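Local coordinates for nicotinate-nucleotide--dimethylbenzimidazole phosphoribosyltransferase (Thermus thermophilus HB8, PDB 1WX1), which probably catalyses transfer of the phosphoribosyl group from nicotinate mononucleotide to 5,6-dimethylbenzimidazole, giving alpha-ribazole 5'-phosphate for cobalamin biosynthesis, at residues 181-186 with 203-208; 232-237 with 259-264. One frame throughout, in Å; residues are numbered along the deposited sequence.

Contact 1: residues 181-186 with 203-208; sequences LPPEAV and QAVARA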
loop_
_atom_site.group_PDB
_atom_site.type_symbol
_atom_site.label_atom_id
_atom_site.label_comp_id
_atom_site.label_asym_id
_atom_site.label_seq_id
_atom_site.Cartn_x
_atom_site.Cartn_y
_atom_site.Cartn_z
ATOM N N LEU A 181 -6.663 16.269 25.161
ATOM C CA LEU A 181 -5.253 16.548 24.925
ATOM C C LEU A 181 -4.995 18.049 24.860
ATOM O O LEU A 181 -5.912 18.836 24.626
ATOM C CB LEU A 181 -4.801 15.901 23.614
ATOM C CG LEU A 181 -4.820 14.373 23.561
ATOM C CD1 LEU A 181 -4.467 13.900 22.160
ATOM C CD2 LEU A 181 -3.831 13.820 24.584
ATOM N N PRO A 182 -3.738 18.463 25.076
ATOM C CA PRO A 182 -3.368 19.878 25.034
ATOM C C PRO A 182 -3.090 20.289 23.591
ATOM O O PRO A 182 -2.804 19.443 22.743
ATOM C CB PRO A 182 -2.115 19.919 25.893
ATOM C CG PRO A 182 -1.439 18.639 25.497
ATOM C CD PRO A 182 -2.592 17.638 25.504
ATOM N N PRO A 183 -3.166 21.595 23.293
ATOM C CA PRO A 183 -2.917 22.089 21.934
ATOM C C PRO A 183 -1.581 21.635 21.342
ATOM O O PRO A 183 -1.489 21.339 20.151
ATOM C CB PRO A 183 -2.985 23.603 22.107
ATOM C CG PRO A 183 -3.988 23.766 23.201
ATOM C CD PRO A 183 -3.566 22.696 24.185
ATOM N N GLU A 184 -0.552 21.578 22.185
ATOM C CA GLU A 184 0.793 21.187 21.762
ATOM C C GLU A 184 0.882 19.815 21.098
ATOM O O GLU A 184 1.633 19.628 20.142
ATOM C CB GLU A 184 1.747 21.207 22.963
ATOM C CG GLU A 184 1.876 22.552 23.666
ATOM C CD GLU A 184 0.561 23.054 24.234
ATOM O OE1 GLU A 184 -0.165 22.253 24.862
ATOM O OE2 GLU A 184 0.258 24.256 24.064
ATOM N N ALA A 185 0.123 18.856 21.614
ATOM C CA ALA A 185 0.139 17.498 21.080
ATOM C C ALA A 185 -0.601 17.322 19.751
ATOM O O ALA A 185 -0.169 16.546 18.895
ATOM C CB ALA A 185 -0.432 16.540 22.114
ATOM N N VAL A 186 -1.701 18.048 19.575
ATOM C CA VAL A 186 -2.505 17.925 18.361
ATOM C C VAL A 186 -2.212 18.908 17.233
ATOM O O VAL A 186 -2.694 18.724 16.117
ATOM C CB VAL A 186 -4.008 18.033 18.685
ATOM C CG1 VAL A 186 -4.441 16.859 19.550
ATOM C CG2 VAL A 186 -4.291 19.355 19.387
ATOM N N GLN A 203 -2.940 28.685 19.804
ATOM C CA GLN A 203 -3.746 29.629 20.571
ATOM C C GLN A 203 -5.214 29.484 20.220
ATOM O O GLN A 203 -6.067 29.512 21.095
ATOM C CB GLN A 203 -3.296 31.067 20.352
ATOM C CG GLN A 203 -2.590 31.660 21.560
ATOM C CD GLN A 203 -3.062 33.051 21.904
ATOM O OE1 GLN A 203 -2.274 34.006 21.858
ATOM N NE2 GLN A 203 -4.339 33.184 22.240
ATOM N N ALA A 204 -5.499 29.296 18.937
ATOM C CA ALA A 204 -6.876 29.139 18.481
ATOM C C ALA A 204 -7.491 27.930 19.159
ATOM O O ALA A 204 -8.626 27.984 19.626
ATOM C CB ALA A 204 -6.920 28.972 16.955
ATOM N N VAL A 205 -6.720 26.848 19.231
ATOM C CA VAL A 205 -7.185 25.623 19.866
ATOM C C VAL A 205 -7.411 25.843 21.360
ATOM O O VAL A 205 -8.435 25.433 21.912
ATOM C CB VAL A 205 -6.166 24.465 19.674
ATOM C CG1 VAL A 205 -6.579 23.249 20.511
ATOM C CG2 VAL A 205 -6.093 24.085 18.205
ATOM N N ALA A 206 -6.456 26.495 22.015
ATOM C CA ALA A 206 -6.573 26.757 23.442
ATOM C C ALA A 206 -7.814 27.594 23.741
ATOM O O ALA A 206 -8.509 27.351 24.723
ATOM C CB ALA A 206 -5.316 27.469 23.953
ATOM N N ARG A 207 -8.094 28.576 22.889
ATOM C CA ARG A 207 -9.255 29.439 23.085
ATOM C C ARG A 207 -10.539 28.626 22.998
ATOM O O ARG A 207 -11.438 28.774 23.826
ATOM C CB ARG A 207 -9.286 30.543 22.024
ATOM C CG ARG A 207 -7.996 31.332 21.908
ATOM C CD ARG A 207 -8.065 32.677 22.593
ATOM N NE ARG A 207 -8.940 33.604 21.882
ATOM C CZ ARG A 207 -9.015 34.904 22.144
ATOM N NH1 ARG A 207 -8.264 35.432 23.101
ATOM N NH2 ARG A 207 -9.847 35.675 21.458
ATOM N N ALA A 208 -10.622 27.766 21.989
ATOM C CA ALA A 208 -11.805 26.937 21.793
ATOM C C ALA A 208 -12.049 26.018 22.985
ATOM O O ALA A 208 -13.176 25.891 23.462
ATOM C CB ALA A 208 -11.654 26.111 20.513
#
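Pro183 packs against Val205 and Ala206 where the short helix 183-186 meets the longer helix 195-210 on the helical periphery of this phosphoribosyltransferase of the CobT family. The contact is apolar and small, 136 Å² over both sides, and it rests on a single ring. Pro183 opens its helix directly after the N-cap residue Pro182, and its CB and CG carry the touching. Val205 CG1 faces the CB-CG edge of the ring, 3.9 Å from Pro183 CB and 3.8 Å from Pro183 CG. Val205 presents that branch by holding CG1 anti to the backbone N (chi1 172°). Val186, one turn after the proline, also turns its side chain this way but stays farther off; it packs instead on Ala172, Thr175 and Ala176 of helix 167-179, and Val205 reaches Ala172 of the same helix. Backbone bonding is internal to each segment: Ala185 N to Pro182 O, 3.2 Å, closes the first turn of the short helix. On the more exposed side of the contact, Pro183 CG also reaches Ala206, 3.9 Å from Ala206 N and 4.0 Å from Ala206 CB.

Contact 2: residues 232-237 with 259-264; sequences AIAGIY and LLAWKM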
loop_
_atom_site.group_PDB
_atom_site.type_symbol
_atom_site.label_atom_id
_atom_site.label_comp_id
_atom_site.label_asym_id
_atom_site.label_seq_id
_atom_site.Cartn_x
_atom_site.Cartn_y
_atom_site.Cartn_z
ATOM N N ALA A 232 -20.032 16.143 9.495
ATOM C CA ALA A 232 -20.623 15.376 8.402
ATOM C C ALA A 232 -19.858 14.062 8.253
ATOM O O ALA A 232 -20.446 13.016 7.964
ATOM C CB ALA A 232 -20.556 16.171 7.099
ATOM N N ILE A 233 -18.545 14.119 8.455
ATOM C CA ILE A 233 -17.719 12.927 8.347
ATOM C C ILE A 233 -18.123 11.910 9.412
ATOM O O ILE A 233 -18.143 10.706 9.153
ATOM C CB ILE A 233 -16.224 13.301 8.422
ATOM C CG1 ILE A 233 -15.815 13.914 7.071
ATOM C CG2 ILE A 233 -15.366 12.074 8.750
ATOM C CD1 ILE A 233 -14.483 14.637 7.075
ATOM N N ALA A 234 -18.469 12.391 10.600
ATOM C CA ALA A 234 -18.922 11.495 11.661
ATOM C C ALA A 234 -20.206 10.802 11.176
ATOM O O ALA A 234 -20.418 9.613 11.427
ATOM C CB ALA A 234 -19.201 12.284 12.927
ATOM N N GLY A 235 -21.052 11.556 10.474
ATOM C CA GLY A 235 -22.292 11.000 9.957
ATOM C C GLY A 235 -22.042 9.938 8.904
ATOM O O GLY A 235 -22.741 8.921 8.847
ATOM N N ILE A 236 -21.041 10.172 8.062
ATOM C CA ILE A 236 -20.693 9.219 7.017
ATOM C C ILE A 236 -20.305 7.886 7.656
ATOM O O ILE A 236 -20.778 6.828 7.233
ATOM C CB ILE A 236 -19.518 9.754 6.161
ATOM C CG1 ILE A 236 -20.003 10.950 5.333
ATOM C CG2 ILE A 236 -18.949 8.640 5.261
ATOM C CD1 ILE A 236 -18.877 11.774 4.718
ATOM N N TYR A 237 -19.461 7.938 8.685
ATOM C CA TYR A 237 -19.023 6.714 9.352
ATOM C C TYR A 237 -20.129 6.036 10.165
ATOM O O TYR A 237 -20.205 4.809 10.203
ATOM C CB TYR A 237 -17.795 6.996 10.231
ATOM C CG TYR A 237 -16.511 7.183 9.434
ATOM C CD1 TYR A 237 -15.738 8.335 9.579
ATOM C CD2 TYR A 237 -16.078 6.211 8.532
ATOM C CE1 TYR A 237 -14.570 8.518 8.843
ATOM C CE2 TYR A 237 -14.904 6.384 7.790
ATOM C CZ TYR A 237 -14.158 7.543 7.953
ATOM O OH TYR A 237 -13.022 7.740 7.202
ATOM N N LEU A 259 -13.413 10.090 15.261
ATOM C CA LEU A 259 -13.360 10.103 16.725
ATOM C C LEU A 259 -14.700 10.563 17.279
ATOM O O LEU A 259 -15.193 10.034 18.289
ATOM C CB LEU A 259 -12.248 11.040 17.217
ATOM C CG LEU A 259 -10.810 10.541 17.056
ATOM C CD1 LEU A 259 -9.843 11.626 17.514
ATOM C CD2 LEU A 259 -10.607 9.270 17.876
ATOM N N LEU A 260 -15.293 11.556 16.619
ATOM C CA LEU A 260 -16.588 12.068 17.043
ATOM C C LEU A 260 -17.641 10.969 16.915
ATOM O O LEU A 260 -18.462 10.771 17.815
ATOM C CB LEU A 260 -16.989 13.282 16.192
ATOM C CG LEU A 260 -18.375 13.869 16.474
ATOM C CD1 LEU A 260 -18.523 14.194 17.955
ATOM C CD2 LEU A 260 -18.576 15.118 15.624
ATOM N N ALA A 261 -17.609 10.250 15.795
ATOM C CA ALA A 261 -18.553 9.163 15.554
ATOM C C ALA A 261 -18.372 8.081 16.623
ATOM O O ALA A 261 -19.347 7.544 17.156
ATOM C CB ALA A 261 -18.324 8.570 14.159
ATOM N N TRP A 262 -17.115 7.769 16.923
ATOM C CA TRP A 262 -16.774 6.766 17.923
ATOM C C TRP A 262 -17.342 7.153 19.290
ATOM O O TRP A 262 -17.882 6.311 20.013
ATOM C CB TRP A 262 -15.251 6.623 17.997
ATOM C CG TRP A 262 -14.764 5.634 19.006
ATOM C CD1 TRP A 262 -15.280 4.394 19.261
ATOM C CD2 TRP A 262 -13.622 5.774 19.853
ATOM N NE1 TRP A 262 -14.534 3.756 20.226
ATOM C CE2 TRP A 262 -13.514 4.596 20.627
ATOM C CE3 TRP A 262 -12.693 6.807 20.077
ATOM C CZ2 TRP A 262 -12.494 4.385 21.556
ATOM C CZ3 TRP A 262 -11.673 6.604 21.009
ATOM C CH2 TRP A 262 -11.598 5.410 21.751
ATOM N N LYS A 263 -17.226 8.430 19.639
ATOM C CA LYS A 263 -17.739 8.911 20.915
ATOM C C LYS A 263 -19.250 8.753 20.989
ATOM O O LYS A 263 -19.805 8.555 22.065
ATOM C CB LYS A 263 -17.359 10.379 21.127
ATOM C CG LYS A 263 -15.871 10.582 21.322
ATOM C CD LYS A 263 -15.353 9.695 22.443
ATOM C CE LYS A 263 -13.838 9.752 22.548
ATOM N NZ LYS A 263 -13.354 8.806 23.589
ATOM N N MET A 264 -19.911 8.845 19.843
ATOM C CA MET A 264 -21.360 8.702 19.785
ATOM C C MET A 264 -21.757 7.224 19.701
ATOM O O MET A 264 -22.844 6.844 20.130
ATOM C CB MET A 264 -21.916 9.444 18.565
ATOM C CG MET A 264 -21.779 10.961 18.625
ATOM S SD MET A 264 -22.167 11.735 17.034
ATOM C CE MET A 264 -23.930 11.557 17.004
#
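Ala234 and Ala261 meet at a buried crossing of helices 228-242 and 252-264: their CA atoms are 4.6 Å apart, and the axes of the two short segments approach to 8.2 Å at a crossing angle of -58°. The two helices flank strand 247-249 in the chain, forming part of the alternating helix-strand architecture around the parallel sheet. Ala234 has the larger buried area. Its CB points toward the other helix and meets Ala261 CB at 4.0 Å, while the backbone N of Ala261 is 3.9 Å away. Ala261 answers with its methyl over the backbone of the first helix, 3.6 Å from Ala234 O and 3.9 Å from Ala234 CA. Leu260 closes another side of the Ala234 methyl: CG is anti to the backbone N (chi1 176°), and CB, CG and CD2 all come near Ala234 CB, with CD2 at 4.0 Å. Farther along, Tyr237 touches Ala261 through CB alone, at 4.3 Å; its hydroxyl hydrogen-bonds Val248 O on strand 247-249. Leu260 also packs on Leu178 of helix 167-179, so a third helix borders the crossing. Aliphatic carbons thus pack on one another and, at the closest point, a methyl lies against backbone atoms; with no polar pairing between the segments, shape and van der Waals packing set the fit, and small alanine side chains let the two backbones come this near.

In the fold
Contact 1 and contact 2 follow one another along the chain, the first closing before the second opens. Their centres are 21 Å apart and their nearest atoms about 7 Å, so they do not touch. Helix 167-179 connects them, and its Thr175 meets a side chain from each, Val186 of contact 1 and Leu259 of contact 2. Contact 1 lies about 21 Å from the centre of the chain, contact 2 only about 9 Å, against the parallel sheet. Contact 2 is also the one nearer the predicted catalytic site: the side chain of Tyr237 is about 12 Å from that of Glu304, the predicted proton acceptor, whereas contact 1 lies away from that site.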